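Local coordinates for protein imidazolonepropionase (Unidentified, PDB 2Q09) that catalyses the hydrolytic opening of imidazolone-5-propanoate to N-formimidoyl-L-glutamate, the third step of histidine degradation, as a metal-dependent amidohydrolase, at residues Asn11-Thr16 with Tyr24-Pro29; Leu63-Leu68 with Leu376-Gly381; Ile76-Arg81 with Val108-Ala113. All blocks are in the same frame, centred on the assembly; numbering follows the deposited sequence.

Contact 1: Asn11-Thr16 with Tyr24-Pro29; sequences NVTPAT and YGLLEP
The chain from Val-12 to Thr-16 and the irregular segment Tyr-24 to Pro-29 run roughly antiparallel, their end-to-end directions 152° apart, with a single beta bridge between Ala-15 and Leu-26. The two lie in the small beta domain of this amidohydrolase, outside the metal-bearing barrel, and Val-12 together with Asn-11 forms a G1 beta bulge facing His-30 where the chain turns a corner. Around the bridge, Leu-27 N donates to Pro-14 O at 2.9 Å; the same carbonyl also receives the CA-H of Leu-26. Proline suits position 14 because Thr-13 and Ala-15 make the backbone bonds to Val-64, a pairing that needs no N-H from Pro-14. Its ring CD lies 3.4 Å from Glu-28 O, and the ring meets Leu-27 crosswise, CG lying 3.7 Å from Leu-27 CB. The CD1 branch of Leu-27 reaches on to the methyl of Thr-16, CG2, at 3.6 Å. The small CB of Ala-15 lets Leu-26 fold its CD2 branch over the backbone, 3.6 Å from Ala-15 CA. Thr-13 turns its methyl to Leu-27 O, while its hydroxyl is held by Gly-61 O. Gly-25 has a positive phi, which glycine adopts easily, and a CB there would run into Thr-16 OG1. Thr-16 grips the carbonyl of Gly-25 twice. Its backbone N comes from above the carbonyl plane, 3.1 Å from Gly-25 O. Its OG1, which also accepts from Arg-18 N, donates in the carbonyl plane to a lone pair of Gly-25 O, 2.7 Å away.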
# COMPACT_ATOMS: atom_id res chain seq x y z
N ASN A 11 -2.48 -5.84 -30.41
CA ASN A 11 -1.04 -5.65 -30.44
C ASN A 11 -0.42 -5.07 -29.17
O ASN A 11 0.25 -4.04 -29.22
CB ASN A 11 -0.65 -4.79 -31.64
CG ASN A 11 -1.05 -5.43 -32.96
OD1 ASN A 11 -0.71 -6.57 -33.23
ND2 ASN A 11 -1.77 -4.68 -33.79
N VAL A 12 -0.64 -5.73 -28.05
CA VAL A 12 -0.03 -5.30 -26.79
C VAL A 12 1.09 -6.27 -26.47
O VAL A 12 0.96 -7.47 -26.71
CB VAL A 12 -1.04 -5.31 -25.62
CG1 VAL A 12 -2.09 -4.22 -25.81
CG2 VAL A 12 -1.68 -6.67 -25.49
N THR A 13 2.21 -5.75 -25.96
CA THR A 13 3.33 -6.59 -25.55
C THR A 13 3.15 -6.72 -24.04
O THR A 13 3.59 -5.87 -23.27
CB THR A 13 4.68 -5.91 -25.86
OG1 THR A 13 4.75 -5.60 -27.26
CG2 THR A 13 5.83 -6.82 -25.47
N PRO A 14 2.52 -7.82 -23.61
CA PRO A 14 2.24 -8.09 -22.20
C PRO A 14 3.34 -8.54 -21.26
O PRO A 14 4.04 -9.52 -21.51
CB PRO A 14 1.14 -9.14 -22.29
CG PRO A 14 1.64 -9.98 -23.42
CD PRO A 14 2.07 -8.94 -24.45
N ALA A 15 3.50 -7.79 -20.18
CA ALA A 15 4.44 -8.13 -19.12
C ALA A 15 3.41 -8.64 -18.13
O ALA A 15 2.91 -7.88 -17.30
CB ALA A 15 5.13 -6.88 -18.57
N THR A 16 3.08 -9.92 -18.23
CA THR A 16 2.04 -10.52 -17.41
C THR A 16 2.31 -10.56 -15.92
O THR A 16 1.36 -10.57 -15.13
CB THR A 16 1.73 -11.97 -17.87
OG1 THR A 16 2.87 -12.80 -17.62
CG2 THR A 16 1.40 -11.98 -19.36
N TYR A 24 9.55 -10.87 -15.64
CA TYR A 24 8.34 -10.07 -15.86
C TYR A 24 7.20 -10.83 -16.52
O TYR A 24 6.10 -10.30 -16.68
CB TYR A 24 8.67 -8.86 -16.74
CG TYR A 24 9.62 -7.87 -16.10
CD1 TYR A 24 9.16 -6.96 -15.14
CD2 TYR A 24 10.97 -7.84 -16.46
CE1 TYR A 24 10.03 -6.04 -14.56
CE2 TYR A 24 11.85 -6.93 -15.88
CZ TYR A 24 11.37 -6.03 -14.93
OH TYR A 24 12.22 -5.12 -14.36
N GLY A 25 7.46 -12.08 -16.91
CA GLY A 25 6.43 -12.84 -17.58
C GLY A 25 6.06 -12.17 -18.89
O GLY A 25 4.90 -12.17 -19.28
N LEU A 26 7.06 -11.59 -19.57
CA LEU A 26 6.84 -10.91 -20.85
C LEU A 26 6.55 -11.93 -21.95
O LEU A 26 7.19 -12.98 -22.00
CB LEU A 26 8.07 -10.09 -21.24
CG LEU A 26 8.20 -8.64 -20.77
CD1 LEU A 26 9.60 -8.15 -21.06
CD2 LEU A 26 7.16 -7.77 -21.49
N LEU A 27 5.61 -11.60 -22.82
CA LEU A 27 5.23 -12.48 -23.93
C LEU A 27 5.27 -11.72 -25.25
O LEU A 27 5.43 -10.50 -25.27
CB LEU A 27 3.81 -13.02 -23.72
CG LEU A 27 3.44 -13.63 -22.37
CD1 LEU A 27 1.94 -13.92 -22.37
CD2 LEU A 27 4.22 -14.92 -22.12
N GLU A 28 5.11 -12.47 -26.34
CA GLU A 28 5.08 -11.88 -27.68
C GLU A 28 3.81 -11.04 -27.74
O GLU A 28 2.96 -11.14 -26.86
CB GLU A 28 5.02 -12.99 -28.74
CG GLU A 28 3.77 -13.87 -28.61
CD GLU A 28 3.76 -15.02 -29.60
OE1 GLU A 28 3.79 -14.75 -30.82
OE2 GLU A 28 3.73 -16.18 -29.16
N PRO A 29 3.65 -10.21 -28.77
CA PRO A 29 2.45 -9.38 -28.89
C PRO A 29 1.17 -10.21 -28.78
O PRO A 29 1.07 -11.30 -29.35
CB PRO A 29 2.61 -8.74 -30.26
CG PRO A 29 4.09 -8.58 -30.37
CD PRO A 29 4.60 -9.91 -29.86

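Contact 2: Leu63-Leu68 with Leu376-Gly381; sequences LVTPGL and LVWNCG
The hydroxyl oxygen of Thr-65 serves as acceptor and donor at once: OG1 accepts the indole N-H of Trp-378 and donates to the carbonyl of Pro-66. The NE1 to OG1 bond between Trp-378 and Thr-65 is 3.1 Å long and nearly straight, 172° at the hydrogen, with the oxygen in the indole plane. A chi1 of 71° places OG1 between the backbone N and carbonyl carbon of Thr-65, the position from which it can donate to Pro-66 O, 3.0 Å away. The same residues belong to an antiparallel ladder in the small beta domain of the amidohydrolase, joining the start of strand 63-73, which runs on into the barrel, to strand 375-378 from near the C-terminal end. Thr-65 and Leu-376 are its hydrogen-bonded pair, with Leu-376 N 2.7 Å from Thr-65 O and Thr-65 N 2.9 Å from Leu-376 O. Trp-378 N donates to Leu-63 O at 2.9 Å. Val-64 and Val-377 form the non-hydrogen-bonded pair; branched at CB, both suit an extended strand. Leu-376 rests its CG on Gly-67 CA, 3.7 Å away, where no side chain intervenes. The side chains of Leu-376 and Leu-68 cross at about a right angle, CD1 of Leu-376 lying 4.0 Å from CG of Leu-68. At the end of the ladder, one water takes the N-H of Leu-63 and donates to Trp-378 O and Cys-380 O, bridging the two segments. Tryptophan suits this buried place because Thr-65 meets its single N-H: the indole brings a wide apolar surface without an unpaired donor, and the bond should fix the ring's rotation.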
# COMPACT_ATOMS: atom_id res chain seq x y z
N LEU A 63 3.94 -1.71 -24.58
CA LEU A 63 4.03 -2.57 -23.41
C LEU A 63 2.79 -2.42 -22.52
O LEU A 63 2.30 -1.30 -22.29
CB LEU A 63 5.26 -2.16 -22.60
CG LEU A 63 5.37 -2.67 -21.16
CD1 LEU A 63 5.69 -4.17 -21.17
CD2 LEU A 63 6.49 -1.89 -20.44
N VAL A 64 2.28 -3.54 -22.02
CA VAL A 64 1.13 -3.50 -21.12
C VAL A 64 1.49 -4.27 -19.85
O VAL A 64 2.15 -5.30 -19.91
CB VAL A 64 -0.14 -4.09 -21.77
CG1 VAL A 64 0.10 -5.54 -22.18
CG2 VAL A 64 -1.30 -4.01 -20.81
N THR A 65 1.08 -3.75 -18.71
CA THR A 65 1.37 -4.39 -17.42
C THR A 65 0.13 -4.29 -16.54
O THR A 65 -0.81 -3.57 -16.84
CB THR A 65 2.49 -3.66 -16.65
OG1 THR A 65 1.99 -2.41 -16.17
CG2 THR A 65 3.69 -3.40 -17.54
N PRO A 66 0.11 -5.03 -15.43
CA PRO A 66 -1.04 -4.97 -14.53
C PRO A 66 -0.99 -3.56 -13.91
O PRO A 66 0.06 -2.90 -13.97
CB PRO A 66 -0.71 -6.00 -13.47
CG PRO A 66 0.13 -7.01 -14.20
CD PRO A 66 1.04 -6.10 -15.03
N GLY A 67 -2.11 -3.09 -13.35
CA GLY A 67 -2.10 -1.77 -12.74
C GLY A 67 -1.23 -1.85 -11.50
O GLY A 67 -1.18 -2.90 -10.86
N LEU A 68 -0.57 -0.76 -11.14
CA LEU A 68 0.30 -0.79 -9.97
C LEU A 68 -0.54 -0.72 -8.69
O LEU A 68 -1.65 -0.18 -8.68
CB LEU A 68 1.31 0.36 -10.01
CG LEU A 68 2.11 0.49 -11.31
CD1 LEU A 68 3.17 1.57 -11.13
CD2 LEU A 68 2.76 -0.84 -11.69
N LEU A 376 -2.24 -1.42 -17.59
CA LEU A 376 -1.71 -0.17 -18.10
C LEU A 376 -0.96 -0.33 -19.41
O LEU A 376 -0.21 -1.30 -19.59
CB LEU A 376 -0.74 0.42 -17.07
CG LEU A 376 -1.17 0.40 -15.60
CD1 LEU A 376 0.02 0.75 -14.73
CD2 LEU A 376 -2.33 1.39 -15.40
N VAL A 377 -1.13 0.63 -20.31
CA VAL A 377 -0.42 0.62 -21.58
C VAL A 377 0.57 1.78 -21.48
O VAL A 377 0.17 2.93 -21.33
CB VAL A 377 -1.35 0.87 -22.78
CG1 VAL A 377 -0.53 0.96 -24.06
CG2 VAL A 377 -2.36 -0.26 -22.89
N TRP A 378 1.86 1.46 -21.56
CA TRP A 378 2.90 2.48 -21.43
C TRP A 378 3.52 2.90 -22.75
O TRP A 378 3.38 2.21 -23.76
CB TRP A 378 4.02 1.97 -20.54
CG TRP A 378 3.59 1.52 -19.19
CD1 TRP A 378 3.15 0.27 -18.84
CD2 TRP A 378 3.61 2.29 -17.99
NE1 TRP A 378 2.91 0.22 -17.48
CE2 TRP A 378 3.18 1.45 -16.94
CE3 TRP A 378 3.95 3.62 -17.70
CZ2 TRP A 378 3.09 1.89 -15.61
CZ3 TRP A 378 3.86 4.06 -16.38
CH2 TRP A 378 3.43 3.20 -15.35
N ASN A 379 4.23 4.02 -22.73
CA ASN A 379 4.90 4.48 -23.93
C ASN A 379 6.39 4.14 -23.83
O ASN A 379 7.16 4.46 -24.73
CB ASN A 379 4.68 5.98 -24.17
CG ASN A 379 5.26 6.84 -23.07
OD1 ASN A 379 5.83 6.34 -22.09
ND2 ASN A 379 5.13 8.15 -23.23
N CYS A 380 6.79 3.50 -22.74
CA CYS A 380 8.19 3.11 -22.59
C CYS A 380 8.36 1.67 -23.07
O CYS A 380 7.42 0.87 -23.05
CB CYS A 380 8.69 3.30 -21.15
SG CYS A 380 7.69 2.56 -19.86
N GLY A 381 9.57 1.34 -23.52
CA GLY A 381 9.82 0.02 -24.06
C GLY A 381 9.92 -1.21 -23.19
O GLY A 381 9.45 -2.28 -23.57
O HOH W 1 5.47 0.81 -24.88

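Contact 3: Ile76-Arg81 with Val108-Ala113; sequences IFAGSR and VRATRA. With DI6 (3-[(4S)-2,5-dioxoimidazolidin-4-yl]propanoic acid), chain C.
Ala-78 and Thr-111 join the loop that follows barrel strand 63-73 to helix 104-113, at the rim of the amidohydrolase TIM barrel, where the active-site loops lie. One hydrogen bond crosses between these segments: Ala-78 N donates to Thr-111 OG1 at 3.1 Å and 166°. With chi1 at -59°, OG1 is anti to the carbonyl carbon of Thr-111, which turns the hydroxyl to the loop and also lets it donate back to Thr-107 O one helical turn earlier. Threonine thus satisfies a loop N-H and a helix carbonyl with one small group.

Apolar packing is limited in extent. Ala-78 points its CB at the helix, 4.2 Å from Ala-110 CB, with Leu-119 and Leu-122 of helix 116-133 also touching it; the same Ala-78 CB comes within 3.4 Å of the helix carbonyl at Ala-110 O. Ala-110 in turn sets its CB 3.7 Å from Gly-79 CA. Gly-79 has a positive phi, and a CB there would clash with that of Ala-110; the pairing of alanine with glycine is what allows the chain to lie so near the helix.

Among the charged groups, Arg-126 makes a cation-pi contact with Phe-77, whose ring is turned from the helix. Arg-81, at the N-cap of helix 82-89, makes the charged contact with the bound inhibitor, DI6. Its chain bends at chi2 and chi3 and brings the guanidinium edge-on to the propionate, C8 of DI6 lying in its plane. Thr-107, which takes a hydrogen bond from NH1, helps hold that group in place. The result is two nearly straight hydrogen bonds, one to each carboxylate oxygen: Arg-81 NH1 lies 3.0 Å from DI6 O9, and Arg-81 NH2 meets DI6 O10 at 2.9 Å and 171°.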
# COMPACT_ATOMS: atom_id res chain seq x y z
N ILE A 76 -4.28 10.11 3.89
CA ILE A 76 -5.34 10.97 4.41
C ILE A 76 -4.86 11.66 5.69
O ILE A 76 -4.55 10.99 6.69
CB ILE A 76 -6.61 10.16 4.75
CG1 ILE A 76 -7.34 9.78 3.45
CG2 ILE A 76 -7.53 10.97 5.68
CD1 ILE A 76 -8.61 8.94 3.68
N PHE A 77 -4.78 12.98 5.66
CA PHE A 77 -4.32 13.71 6.83
C PHE A 77 -4.42 15.21 6.58
O PHE A 77 -4.49 15.65 5.43
CB PHE A 77 -2.87 13.34 7.15
CG PHE A 77 -1.90 13.71 6.06
CD1 PHE A 77 -1.41 15.01 5.97
CD2 PHE A 77 -1.50 12.78 5.10
CE1 PHE A 77 -0.55 15.38 4.94
CE2 PHE A 77 -0.64 13.14 4.06
CZ PHE A 77 -0.16 14.45 3.98
N ALA A 78 -4.43 15.97 7.68
CA ALA A 78 -4.47 17.42 7.60
C ALA A 78 -3.20 17.98 8.24
O ALA A 78 -2.43 17.23 8.83
CB ALA A 78 -5.71 17.97 8.33
N GLY A 79 -3.00 19.28 8.12
CA GLY A 79 -1.83 19.91 8.72
C GLY A 79 -0.55 19.69 7.93
O GLY A 79 -0.55 19.03 6.88
N SER A 80 0.54 20.25 8.44
CA SER A 80 1.84 20.12 7.80
C SER A 80 2.95 20.06 8.85
O SER A 80 2.97 20.87 9.79
CB SER A 80 2.09 21.30 6.85
OG SER A 80 3.34 21.17 6.20
N ARG A 81 3.87 19.12 8.68
CA ARG A 81 4.98 18.96 9.61
C ARG A 81 6.24 19.61 9.01
O ARG A 81 7.34 19.43 9.54
CB ARG A 81 5.23 17.47 9.85
CG ARG A 81 3.96 16.69 10.25
CD ARG A 81 3.84 16.52 11.74
NE ARG A 81 4.64 15.38 12.18
CZ ARG A 81 4.33 14.09 12.06
NH1 ARG A 81 3.20 13.72 11.49
NH2 ARG A 81 5.17 13.17 12.52
N VAL A 108 -2.31 14.55 14.42
CA VAL A 108 -3.55 14.07 15.02
C VAL A 108 -4.49 15.23 15.33
O VAL A 108 -5.69 15.19 15.02
CB VAL A 108 -3.26 13.28 16.31
CG1 VAL A 108 -4.58 12.93 17.00
CG2 VAL A 108 -2.50 12.01 15.98
N ARG A 109 -3.96 16.29 15.93
CA ARG A 109 -4.80 17.44 16.26
C ARG A 109 -5.34 18.10 14.99
O ARG A 109 -6.52 18.44 14.91
CB ARG A 109 -4.01 18.45 17.09
CG ARG A 109 -3.54 17.92 18.44
CD ARG A 109 -2.97 19.03 19.29
NE ARG A 109 -2.32 18.56 20.52
CZ ARG A 109 -2.91 17.82 21.45
NH1 ARG A 109 -4.17 17.43 21.31
NH2 ARG A 109 -2.24 17.46 22.53
N ALA A 110 -4.48 18.27 14.00
CA ALA A 110 -4.90 18.88 12.75
C ALA A 110 -5.96 18.03 12.05
O ALA A 110 -6.92 18.55 11.49
CB ALA A 110 -3.70 19.08 11.82
N THR A 111 -5.77 16.71 12.08
CA THR A 111 -6.71 15.81 11.41
C THR A 111 -8.05 15.71 12.16
O THR A 111 -9.10 15.65 11.54
CB THR A 111 -6.09 14.41 11.21
OG1 THR A 111 -4.90 14.53 10.43
CG2 THR A 111 -7.06 13.48 10.47
N ARG A 112 -8.00 15.72 13.49
CA ARG A 112 -9.25 15.68 14.27
C ARG A 112 -10.04 16.95 13.98
O ARG A 112 -11.26 16.93 13.82
CB ARG A 112 -8.96 15.66 15.76
CG ARG A 112 -8.40 14.38 16.32
CD ARG A 112 -8.10 14.59 17.80
NE ARG A 112 -7.82 13.35 18.49
CZ ARG A 112 -7.60 13.27 19.80
NH1 ARG A 112 -7.63 14.38 20.53
NH2 ARG A 112 -7.41 12.09 20.38
N ALA A 113 -9.32 18.07 13.93
CA ALA A 113 -9.93 19.36 13.69
C ALA A 113 -10.45 19.54 12.26
O ALA A 113 -11.39 20.30 12.03
CB ALA A 113 -8.94 20.48 14.03
N1 DI6 C . 5.84 4.42 11.47
C2 DI6 C . 6.12 5.47 10.66
O2 DI6 C . 7.18 5.73 10.13
C3 DI6 C . 4.79 6.27 10.53
N4 DI6 C . 3.87 5.48 11.39
C5 DI6 C . 4.56 4.43 11.88
O5 DI6 C . 4.08 3.58 12.61
C6 DI6 C . 4.97 7.69 11.03
C7 DI6 C . 3.68 8.52 10.92
C8 DI6 C . 3.81 9.97 11.41
O9 DI6 C . 2.91 10.77 11.06
O10 DI6 C . 4.78 10.33 12.12

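Contacts 1 and 2 share the small beta domain: strands 12-14 and 63-73 are neighbours, and backbone bonds of Val-64 with Thr-13 and Ala-15 tie them together, their centres about 10 Å apart. Contact 2 is buried and has a two-pair ladder whose indole N-H is taken by Thr-65 OG1; contact 1 is partly exposed on its Leu-26 to Pro-29 side and has one bridge plus a twice-used Gly-25 carbonyl. Contact 3 lies across the chain's centre from contact 1, about 43 Å between centres, and has a small interface of loop against helix. Strand 63-73 leads from contact 2 toward contact 3, where a charged group hydrogen-bonding the inhibitor's carboxylate replaces beta pairing.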